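Local coordinates for protein thiosulfate sulfurtransferase TUM1 (Saccharomyces cerevisiae, PDB 3UTN) that accepts persulfide sulfur from NFS1 and passes it to UBA4 for 2-thiolation of the wobble uridine of tRNAs, acting as a two-domain rhodanese sulfurtransferase, at residues A[50-55]-A[79-84]; A[93-98]-A[127-132]; A[65-70]-A[117-122]. All coordinates share one frame; numbering follows the deposited sequence.

Interaction 1: A[50-55]-A[79-84]; sequences VDATWY and FDIDAI
The indole of W54 has I81 CG2 over one face and D82 CG at its edge, in plane, with OD1 near that plane, while the F79 ring meets V50 CG1 and A52 CB obliquely and takes I84 CD1 over the centre of one face. The setting is the first rhodanese domain, where the chain leaving the parallel strand 47-51 turns alongside the loop that follows strand 77-78. I81 CG2 makes a CH-pi contact, 4.1 Å from the centroid of the five-membered W54 ring. CG of W54 lies opposite the backbone N (chi1 176°), which lays the indole across the I81 side chain at about a right angle and brings NE1 round to D82. The hydrogen bond from W54 NE1 to D82 OD1 is weak, bent at 127° although the two atoms are 2.6 Å apart, and the carboxylate stands 78° from the ring plane. With an alanine here, D82 OD1 would probably be left without its indole N-H and I81 CG2 without the ring beneath it. The backbones also join: F79 N donates to D51 O almost straight at 2.6 Å, and A52 CA approaches F79 O at 3.4 Å in a CA-H...O contact. D51 OD1 closes an Asx turn by accepting from T53 N. Between the two segments, water 1 sits within reach of T53 O and F79 O and accepts from I81 N at 2.8 Å.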
loop_
_atom_site.group_PDB
_atom_site.type_symbol
_atom_site.label_atom_id
_atom_site.label_comp_id
_atom_site.label_asym_id
_atom_site.label_seq_id
_atom_site.Cartn_x
_atom_site.Cartn_y
_atom_site.Cartn_z
ATOM N N VAL A 50 6.396 11.786 3.330
ATOM C CA VAL A 50 7.135 10.766 2.656
ATOM C C VAL A 50 6.436 10.609 1.340
ATOM O O VAL A 50 5.322 10.124 1.273
ATOM C CB VAL A 50 7.115 9.453 3.443
ATOM C CG1 VAL A 50 7.882 8.381 2.690
ATOM C CG2 VAL A 50 7.719 9.663 4.820
ATOM N N ASP A 51 7.101 11.065 0.296
ATOM C CA ASP A 51 6.625 10.851 -1.035
ATOM C C ASP A 51 7.013 9.433 -1.414
ATOM O O ASP A 51 8.188 9.110 -1.575
ATOM C CB ASP A 51 7.242 11.870 -1.977
ATOM C CG ASP A 51 6.737 11.730 -3.386
ATOM O OD1 ASP A 51 5.883 10.857 -3.634
ATOM O OD2 ASP A 51 7.202 12.494 -4.246
ATOM N N ALA A 52 6.002 8.587 -1.534
ATOM C CA ALA A 52 6.207 7.198 -1.879
ATOM C C ALA A 52 5.780 6.985 -3.308
ATOM O O ALA A 52 5.500 5.863 -3.730
ATOM C CB ALA A 52 5.414 6.312 -0.952
ATOM N N THR A 53 5.743 8.075 -4.057
ATOM C CA THR A 53 5.279 8.020 -5.418
ATOM C C THR A 53 6.020 6.937 -6.143
ATOM O O THR A 53 7.243 6.829 -6.089
ATOM C CB THR A 53 5.446 9.348 -6.145
ATOM O OG1 THR A 53 4.597 10.309 -5.526
ATOM C CG2 THR A 53 5.039 9.211 -7.589
ATOM N N TRP A 54 5.235 6.102 -6.782
ATOM C CA TRP A 54 5.766 5.055 -7.580
ATOM C C TRP A 54 4.791 4.940 -8.692
ATOM O O TRP A 54 3.585 5.013 -8.481
ATOM C CB TRP A 54 5.847 3.785 -6.764
ATOM C CG TRP A 54 6.315 2.624 -7.575
ATOM C CD1 TRP A 54 7.618 2.181 -7.751
ATOM C CD2 TRP A 54 5.490 1.729 -8.372
ATOM N NE1 TRP A 54 7.650 1.093 -8.577
ATOM C CE2 TRP A 54 6.405 0.771 -8.987
ATOM C CE3 TRP A 54 4.126 1.623 -8.625
ATOM C CZ2 TRP A 54 5.957 -0.241 -9.819
ATOM C CZ3 TRP A 54 3.688 0.598 -9.464
ATOM C CH2 TRP A 54 4.583 -0.314 -10.043
ATOM N N TYR A 55 5.315 4.778 -9.893
ATOM C CA TYR A 55 4.489 4.769 -11.071
ATOM C C TYR A 55 4.570 3.431 -11.742
ATOM O O TYR A 55 5.585 2.758 -11.659
ATOM C CB TYR A 55 4.985 5.821 -12.039
ATOM C CG TYR A 55 4.856 7.221 -11.525
ATOM C CD1 TYR A 55 3.635 7.699 -11.061
ATOM C CD2 TYR A 55 5.942 8.081 -11.537
ATOM C CE1 TYR A 55 3.505 8.998 -10.611
ATOM C CE2 TYR A 55 5.822 9.381 -11.092
ATOM C CZ TYR A 55 4.601 9.830 -10.635
ATOM O OH TYR A 55 4.478 11.107 -10.188
ATOM N N PHE A 79 10.339 8.123 -0.610
ATOM C CA PHE A 79 10.409 6.736 -0.221
ATOM C C PHE A 79 10.387 5.945 -1.501
ATOM O O PHE A 79 9.371 5.879 -2.190
ATOM C CB PHE A 79 9.218 6.371 0.645
ATOM C CG PHE A 79 9.252 4.970 1.172
ATOM C CD1 PHE A 79 8.876 3.902 0.369
ATOM C CD2 PHE A 79 9.638 4.720 2.483
ATOM C CE1 PHE A 79 8.890 2.607 0.858
ATOM C CE2 PHE A 79 9.654 3.425 2.980
ATOM C CZ PHE A 79 9.277 2.369 2.167
ATOM N N ASP A 80 11.520 5.349 -1.817
ATOM C CA ASP A 80 11.635 4.587 -3.026
ATOM C C ASP A 80 11.021 3.218 -2.818
ATOM O O ASP A 80 11.649 2.315 -2.271
ATOM C CB ASP A 80 13.091 4.475 -3.447
ATOM C CG ASP A 80 13.236 4.017 -4.868
ATOM O OD1 ASP A 80 12.366 3.256 -5.332
ATOM O OD2 ASP A 80 14.211 4.419 -5.518
ATOM N N ILE A 81 9.778 3.088 -3.263
ATOM C CA ILE A 81 9.031 1.839 -3.186
ATOM C C ILE A 81 9.849 0.682 -3.747
ATOM O O ILE A 81 9.851 -0.413 -3.188
ATOM C CB ILE A 81 7.683 1.982 -3.940
ATOM C CG1 ILE A 81 6.709 2.835 -3.117
ATOM C CG2 ILE A 81 7.081 0.632 -4.302
ATOM C CD1 ILE A 81 6.321 2.257 -1.773
ATOM N N ASP A 82 10.559 0.944 -4.839
ATOM C CA ASP A 82 11.361 -0.081 -5.494
ATOM C C ASP A 82 12.596 -0.440 -4.694
ATOM O O ASP A 82 12.877 -1.616 -4.493
ATOM C CB ASP A 82 11.776 0.376 -6.884
ATOM C CG ASP A 82 10.611 0.498 -7.813
ATOM O OD1 ASP A 82 9.682 -0.326 -7.715
ATOM O OD2 ASP A 82 10.623 1.420 -8.644
ATOM N N ALA A 83 13.333 0.574 -4.259
ATOM C CA ALA A 83 14.578 0.355 -3.535
ATOM C C ALA A 83 14.311 -0.194 -2.147
ATOM O O ALA A 83 15.043 -1.051 -1.666
ATOM C CB ALA A 83 15.383 1.639 -3.461
ATOM N N ILE A 84 13.248 0.287 -1.514
ATOM C CA ILE A 84 12.912 -0.143 -0.166
ATOM C C ILE A 84 11.961 -1.326 -0.260
ATOM O O ILE A 84 10.800 -1.282 0.146
ATOM C CB ILE A 84 12.354 1.009 0.678
ATOM C CG1 ILE A 84 13.188 2.270 0.422
ATOM C CG2 ILE A 84 12.337 0.621 2.151
ATOM C CD1 ILE A 84 12.598 3.553 0.955
HETATM O O HOH W 1 8.581 5.207 -4.600
#

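Interaction 2: A[93-98]-A[127-132]; sequences HMFPTK and SPRCAW
F95 and W132 make the aromatic part of this contact, an offset edge-to-face pair in which the edge of the phenyl ring points at the indole face. The six-membered ring centroids of F95 and W132 lie 5.0 Å apart with planes at 78°, and the closest atoms are F95 CD1 and W132 CZ3. P96 CD lies over one face of the F95 ring, offset toward its rim. The charged group is packed on both faces. W132 CZ3 sits 3.4 Å above the R129 guanidinium plane, over its centre, and H93 O lies on the opposite face; although that oxygen is 2.6 Å from R129 NH2, the angle is too poor for a hydrogen bond. R129 reaches this slot because its chain leaves helix 127-136 with a bend at chi2 (78°). At the guanidinium edge, F95 N lies in plane 3.1 Å from R129 NH2, donor beside donor. Water-mediated contact is slight: water 2 links R129 NH2 to M94 O through two weak bonds. The strong polar partners belong to the second half of the protein: D307 takes a salt bridge from R129 NH1 through OD1 and a hydrogen bond from F95 N through OD2. R129 NH1 and F95 N thus share the D307 carboxylate, which probably offsets the buried positive charge and ties the first rhodanese domain to the second.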
loop_
_atom_site.group_PDB
_atom_site.type_symbol
_atom_site.label_atom_id
_atom_site.label_comp_id
_atom_site.label_asym_id
_atom_site.label_seq_id
_atom_site.Cartn_x
_atom_site.Cartn_y
_atom_site.Cartn_z
ATOM N N HIS A 93 8.021 -5.932 -5.587
ATOM C CA HIS A 93 7.528 -5.168 -4.446
ATOM C C HIS A 93 7.376 -5.980 -3.211
ATOM O O HIS A 93 6.398 -5.836 -2.479
ATOM C CB HIS A 93 6.206 -4.512 -4.796
ATOM C CG HIS A 93 6.287 -3.638 -6.008
ATOM N ND1 HIS A 93 7.148 -2.611 -6.094
ATOM C CD2 HIS A 93 5.590 -3.671 -7.206
ATOM C CE1 HIS A 93 7.011 -2.016 -7.286
ATOM N NE2 HIS A 93 6.055 -2.665 -7.967
ATOM N N MET A 94 8.346 -6.850 -2.974
ATOM C CA MET A 94 8.331 -7.662 -1.788
ATOM C C MET A 94 8.807 -6.821 -0.642
ATOM O O MET A 94 9.724 -6.015 -0.785
ATOM C CB MET A 94 9.189 -8.908 -1.956
ATOM C CG MET A 94 8.576 -9.898 -2.928
ATOM S SD MET A 94 6.831 -10.181 -2.587
ATOM C CE MET A 94 6.950 -11.097 -1.050
ATOM N N PHE A 95 8.157 -7.009 0.491
ATOM C CA PHE A 95 8.434 -6.223 1.662
ATOM C C PHE A 95 9.925 -6.190 1.932
ATOM O O PHE A 95 10.591 -7.223 1.839
ATOM C CB PHE A 95 7.711 -6.803 2.857
ATOM C CG PHE A 95 7.525 -5.819 3.949
ATOM C CD1 PHE A 95 6.513 -4.875 3.867
ATOM C CD2 PHE A 95 8.382 -5.801 5.032
ATOM C CE1 PHE A 95 6.343 -3.945 4.866
ATOM C CE2 PHE A 95 8.220 -4.867 6.033
ATOM C CZ PHE A 95 7.207 -3.935 5.948
ATOM N N PRO A 96 10.462 -5.000 2.245
ATOM C CA PRO A 96 11.896 -4.949 2.450
ATOM C C PRO A 96 12.311 -5.725 3.681
ATOM O O PRO A 96 11.513 -5.927 4.597
ATOM C CB PRO A 96 12.173 -3.456 2.658
ATOM C CG PRO A 96 10.882 -2.891 3.130
ATOM C CD PRO A 96 9.840 -3.671 2.382
ATOM N N THR A 97 13.557 -6.168 3.681
ATOM C CA THR A 97 14.162 -6.702 4.878
ATOM C C THR A 97 14.316 -5.557 5.863
ATOM O O THR A 97 14.375 -4.379 5.473
ATOM C CB THR A 97 15.552 -7.289 4.585
ATOM O OG1 THR A 97 16.417 -6.242 4.133
ATOM C CG2 THR A 97 15.471 -8.374 3.516
ATOM N N LYS A 98 14.369 -5.910 7.141
ATOM C CA LYS A 98 14.640 -4.966 8.204
ATOM C C LYS A 98 15.812 -4.060 7.838
ATOM O O LYS A 98 15.727 -2.840 7.992
ATOM C CB LYS A 98 14.942 -5.724 9.491
ATOM C CG LYS A 98 14.999 -4.867 10.739
ATOM C CD LYS A 98 15.732 -5.611 11.845
ATOM C CE LYS A 98 15.692 -4.836 13.149
ATOM N NZ LYS A 98 16.208 -3.451 12.972
ATOM N N SER A 127 1.573 4.978 -1.918
ATOM C CA SER A 127 1.691 5.542 -0.592
ATOM C C SER A 127 1.136 4.603 0.472
ATOM O O SER A 127 1.753 4.460 1.514
ATOM C CB SER A 127 1.054 6.925 -0.510
ATOM O OG SER A 127 -0.301 6.878 -0.882
ATOM N N PRO A 128 -0.004 3.927 0.206
ATOM C CA PRO A 128 -0.475 3.028 1.248
ATOM C C PRO A 128 0.550 1.944 1.506
ATOM O O PRO A 128 0.858 1.659 2.654
ATOM C CB PRO A 128 -1.753 2.435 0.653
ATOM C CG PRO A 128 -2.200 3.445 -0.344
ATOM C CD PRO A 128 -0.921 3.923 -0.947
ATOM N N ARG A 129 1.079 1.363 0.434
ATOM C CA ARG A 129 2.135 0.377 0.537
ATOM C C ARG A 129 3.252 0.920 1.401
ATOM O O ARG A 129 3.749 0.242 2.293
ATOM C CB ARG A 129 2.689 0.060 -0.846
ATOM C CG ARG A 129 3.947 -0.774 -0.805
ATOM C CD ARG A 129 3.576 -2.211 -0.528
ATOM N NE ARG A 129 4.746 -3.023 -0.265
ATOM C CZ ARG A 129 4.739 -4.346 -0.278
ATOM N NH1 ARG A 129 3.623 -4.996 -0.558
ATOM N NH2 ARG A 129 5.850 -5.017 -0.020
ATOM N N CYS A 130 3.641 2.154 1.116
ATOM C CA CYS A 130 4.707 2.792 1.842
ATOM C C CYS A 130 4.338 3.059 3.295
ATOM O O CYS A 130 5.092 2.710 4.197
ATOM C CB CYS A 130 5.083 4.092 1.171
ATOM S SG CYS A 130 6.198 5.030 2.208
ATOM N N ALA A 131 3.187 3.686 3.518
ATOM C CA ALA A 131 2.729 3.966 4.876
ATOM C C ALA A 131 2.690 2.659 5.640
ATOM O O ALA A 131 3.156 2.553 6.772
ATOM C CB ALA A 131 1.355 4.607 4.856
ATOM N N TRP A 132 2.152 1.652 4.980
ATOM C CA TRP A 132 2.032 0.350 5.563
ATOM C C TRP A 132 3.378 -0.240 5.852
ATOM O O TRP A 132 3.592 -0.757 6.931
ATOM C CB TRP A 132 1.236 -0.502 4.628
ATOM C CG TRP A 132 1.202 -1.939 4.978
ATOM C CD1 TRP A 132 0.436 -2.562 5.953
ATOM C CD2 TRP A 132 1.943 -2.997 4.328
ATOM N NE1 TRP A 132 0.661 -3.907 5.950
ATOM C CE2 TRP A 132 1.554 -4.235 4.998
ATOM C CE3 TRP A 132 2.868 -3.043 3.302
ATOM C CZ2 TRP A 132 2.081 -5.452 4.637
ATOM C CZ3 TRP A 132 3.388 -4.283 2.941
ATOM C CH2 TRP A 132 3.008 -5.454 3.600
HETATM O O HOH W 2 7.950 -3.397 -1.398
#

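Interaction 3: A[65-70]-A[117-122]; sequences VDFLTK and VVYDRV
The nearest CA atoms, of D66 and R121, are 8.2 Å apart, so the space between the last turn of helix 63-69 and the end of strand 115-119 is bridged by a side chain, that of R121. In this first rhodanese domain, a helix C-terminus is thus packed by an arginine from the end of a strand of its parallel sheet. From CG to NE this arginine is fully extended (chi2 176°, chi3 -178°), and its methylene CD rests against D66 CB at 3.5 Å before the flat group arrives beneath the helix end. One face of the guanidinium takes both K70 CB and D66 O, while F67 CA lies at the edge. R121 NH2 gives K70 O a weak bond of 2.9 Å, bent at 121°. D66 O is as near, but it lies over the face, where the angle is too poor for a bond; this oxygen accepts instead from K70 N within the helix. The firmer polar partner of the group is P71 O, which accepts from R121 NH1, so the cation lies among the carbonyls of the helix C-terminus, a place that would probably suit its charge. D66 turns its carboxylate elsewhere: OD1 forms a salt bridge with K70 NZ at 2.6 Å, the lysine nitrogen standing above the carboxylate plane, and OD2 is hydrogen-bonded to Y55 OH. Nearer the sheet, F67 CE1 brushes Y119 OH at 4.5 Å, an oxygen held by S76 OG. F67 also leans on D51 of strand 47-51, which lies beside strand 115-119 in the parallel sheet, while the side chain of V118 packs on helix 127-136.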
loop_
_atom_site.group_PDB
_atom_site.type_symbol
_atom_site.label_atom_id
_atom_site.label_comp_id
_atom_site.label_asym_id
_atom_site.label_seq_id
_atom_site.Cartn_x
_atom_site.Cartn_y
_atom_site.Cartn_z
ATOM N N VAL A 65 12.251 11.680 -10.349
ATOM C CA VAL A 65 12.286 13.014 -10.934
ATOM C C VAL A 65 11.096 13.811 -10.428
ATOM O O VAL A 65 11.224 14.985 -10.093
ATOM C CB VAL A 65 12.292 12.964 -12.473
ATOM C CG1 VAL A 65 11.892 14.306 -13.075
ATOM C CG2 VAL A 65 13.671 12.564 -12.961
ATOM N N ASP A 66 9.942 13.157 -10.355
ATOM C CA ASP A 66 8.747 13.822 -9.864
ATOM C C ASP A 66 8.914 14.263 -8.437
ATOM O O ASP A 66 8.493 15.347 -8.071
ATOM C CB ASP A 66 7.529 12.940 -10.025
ATOM C CG ASP A 66 7.058 12.903 -11.446
ATOM O OD1 ASP A 66 7.751 13.500 -12.298
ATOM O OD2 ASP A 66 6.004 12.303 -11.709
ATOM N N PHE A 67 9.566 13.439 -7.632
ATOM C CA PHE A 67 9.814 13.868 -6.282
ATOM C C PHE A 67 10.704 15.097 -6.280
ATOM O O PHE A 67 10.452 16.066 -5.568
ATOM C CB PHE A 67 10.495 12.792 -5.466
ATOM C CG PHE A 67 10.924 13.285 -4.134
ATOM C CD1 PHE A 67 9.999 13.406 -3.108
ATOM C CD2 PHE A 67 12.228 13.706 -3.920
ATOM C CE1 PHE A 67 10.378 13.885 -1.870
ATOM C CE2 PHE A 67 12.606 14.197 -2.684
ATOM C CZ PHE A 67 11.684 14.278 -1.658
ATOM N N LEU A 68 11.759 15.027 -7.080
ATOM C CA LEU A 68 12.813 16.017 -7.042
ATOM C C LEU A 68 12.378 17.320 -7.655
ATOM O O LEU A 68 12.829 18.376 -7.244
ATOM C CB LEU A 68 14.031 15.499 -7.786
ATOM C CG LEU A 68 14.681 14.281 -7.136
ATOM C CD1 LEU A 68 15.640 13.661 -8.127
ATOM C CD2 LEU A 68 15.398 14.645 -5.849
ATOM N N THR A 69 11.494 17.244 -8.635
ATOM C CA THR A 69 11.266 18.390 -9.491
ATOM C C THR A 69 9.826 18.826 -9.495
ATOM O O THR A 69 9.516 19.882 -9.999
ATOM C CB THR A 69 11.695 18.095 -10.938
ATOM O OG1 THR A 69 10.835 17.093 -11.481
ATOM C CG2 THR A 69 13.119 17.594 -10.969
ATOM N N LYS A 70 8.943 18.000 -8.954
ATOM C CA LYS A 70 7.552 18.381 -8.846
ATOM C C LYS A 70 7.240 18.704 -7.405
ATOM O O LYS A 70 7.893 18.184 -6.491
ATOM C CB LYS A 70 6.640 17.287 -9.391
ATOM C CG LYS A 70 6.680 17.196 -10.905
ATOM C CD LYS A 70 5.744 16.117 -11.413
ATOM C CE LYS A 70 5.731 16.071 -12.933
ATOM N NZ LYS A 70 7.082 15.764 -13.470
ATOM N N VAL A 117 4.480 11.143 7.064
ATOM C CA VAL A 117 3.222 11.335 6.409
ATOM C C VAL A 117 3.431 10.950 4.974
ATOM O O VAL A 117 4.047 11.663 4.195
ATOM C CB VAL A 117 2.681 12.754 6.563
ATOM C CG1 VAL A 117 1.368 12.861 5.813
ATOM C CG2 VAL A 117 2.492 13.081 8.043
ATOM N N VAL A 118 2.906 9.792 4.639
ATOM C CA VAL A 118 3.189 9.213 3.369
ATOM C C VAL A 118 2.178 9.716 2.384
ATOM O O VAL A 118 1.001 9.845 2.685
ATOM C CB VAL A 118 3.119 7.695 3.430
ATOM C CG1 VAL A 118 3.498 7.124 2.080
ATOM C CG2 VAL A 118 4.061 7.192 4.506
ATOM N N TYR A 119 2.655 9.998 1.193
ATOM C CA TYR A 119 1.762 10.339 0.134
ATOM C C TYR A 119 2.407 9.855 -1.126
ATOM O O TYR A 119 3.551 9.408 -1.126
ATOM C CB TYR A 119 1.540 11.844 0.098
ATOM C CG TYR A 119 2.771 12.664 -0.172
ATOM C CD1 TYR A 119 3.684 12.955 0.842
ATOM C CD2 TYR A 119 3.022 13.154 -1.442
ATOM C CE1 TYR A 119 4.808 13.717 0.586
ATOM C CE2 TYR A 119 4.130 13.925 -1.704
ATOM C CZ TYR A 119 5.014 14.203 -0.690
ATOM O OH TYR A 119 6.108 14.964 -0.972
ATOM N N ASP A 120 1.655 9.924 -2.201
ATOM C CA ASP A 120 2.227 9.684 -3.493
ATOM C C ASP A 120 1.522 10.605 -4.453
ATOM O O ASP A 120 0.504 11.208 -4.103
ATOM C CB ASP A 120 2.113 8.206 -3.878
ATOM C CG ASP A 120 0.691 7.724 -3.973
ATOM O OD1 ASP A 120 -0.216 8.527 -4.266
ATOM O OD2 ASP A 120 0.478 6.519 -3.778
ATOM N N ARG A 121 2.058 10.727 -5.655
ATOM C CA ARG A 121 1.503 11.662 -6.611
ATOM C C ARG A 121 0.333 11.082 -7.358
ATOM O O ARG A 121 -0.398 11.806 -8.021
ATOM C CB ARG A 121 2.578 12.110 -7.580
ATOM C CG ARG A 121 3.669 12.852 -6.861
ATOM C CD ARG A 121 4.799 13.230 -7.783
ATOM N NE ARG A 121 5.830 13.887 -6.999
ATOM C CZ ARG A 121 5.759 15.143 -6.578
ATOM N NH1 ARG A 121 4.708 15.889 -6.874
ATOM N NH2 ARG A 121 6.743 15.652 -5.858
ATOM N N VAL A 122 0.158 9.774 -7.254
ATOM C CA VAL A 122 -0.893 9.109 -8.005
ATOM C C VAL A 122 -2.212 9.251 -7.271
ATOM O O VAL A 122 -3.226 9.626 -7.860
ATOM C CB VAL A 122 -0.560 7.631 -8.252
ATOM C CG1 VAL A 122 -1.714 6.926 -8.957
ATOM C CG2 VAL A 122 0.705 7.533 -9.078
#

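In the fold
All three contacts belong to the first rhodanese domain. Interactions 1 and 2 meet at an edge-to-face ring pair, with W54 CZ2 3.1 Å from H93 NE2, and through A52 and F79 packing on C130. Interactions 1 and 3 share the sheet, where strands 47-51 and 115-119 are neighbours. S127 N and D120 OD2, 2.7 Å apart, join interactions 2 and 3. C282, the catalytic cysteine that forms the persulfide intermediate, belongs to the other domain, yet its side chain is about 7 Å from that of R129 and about 9 Å from that of W54; interaction 3 lies away from this site. The D82 side chain is about 5 Å from a bound dimethyl sulfoxide, probably from the crystallisation liquor.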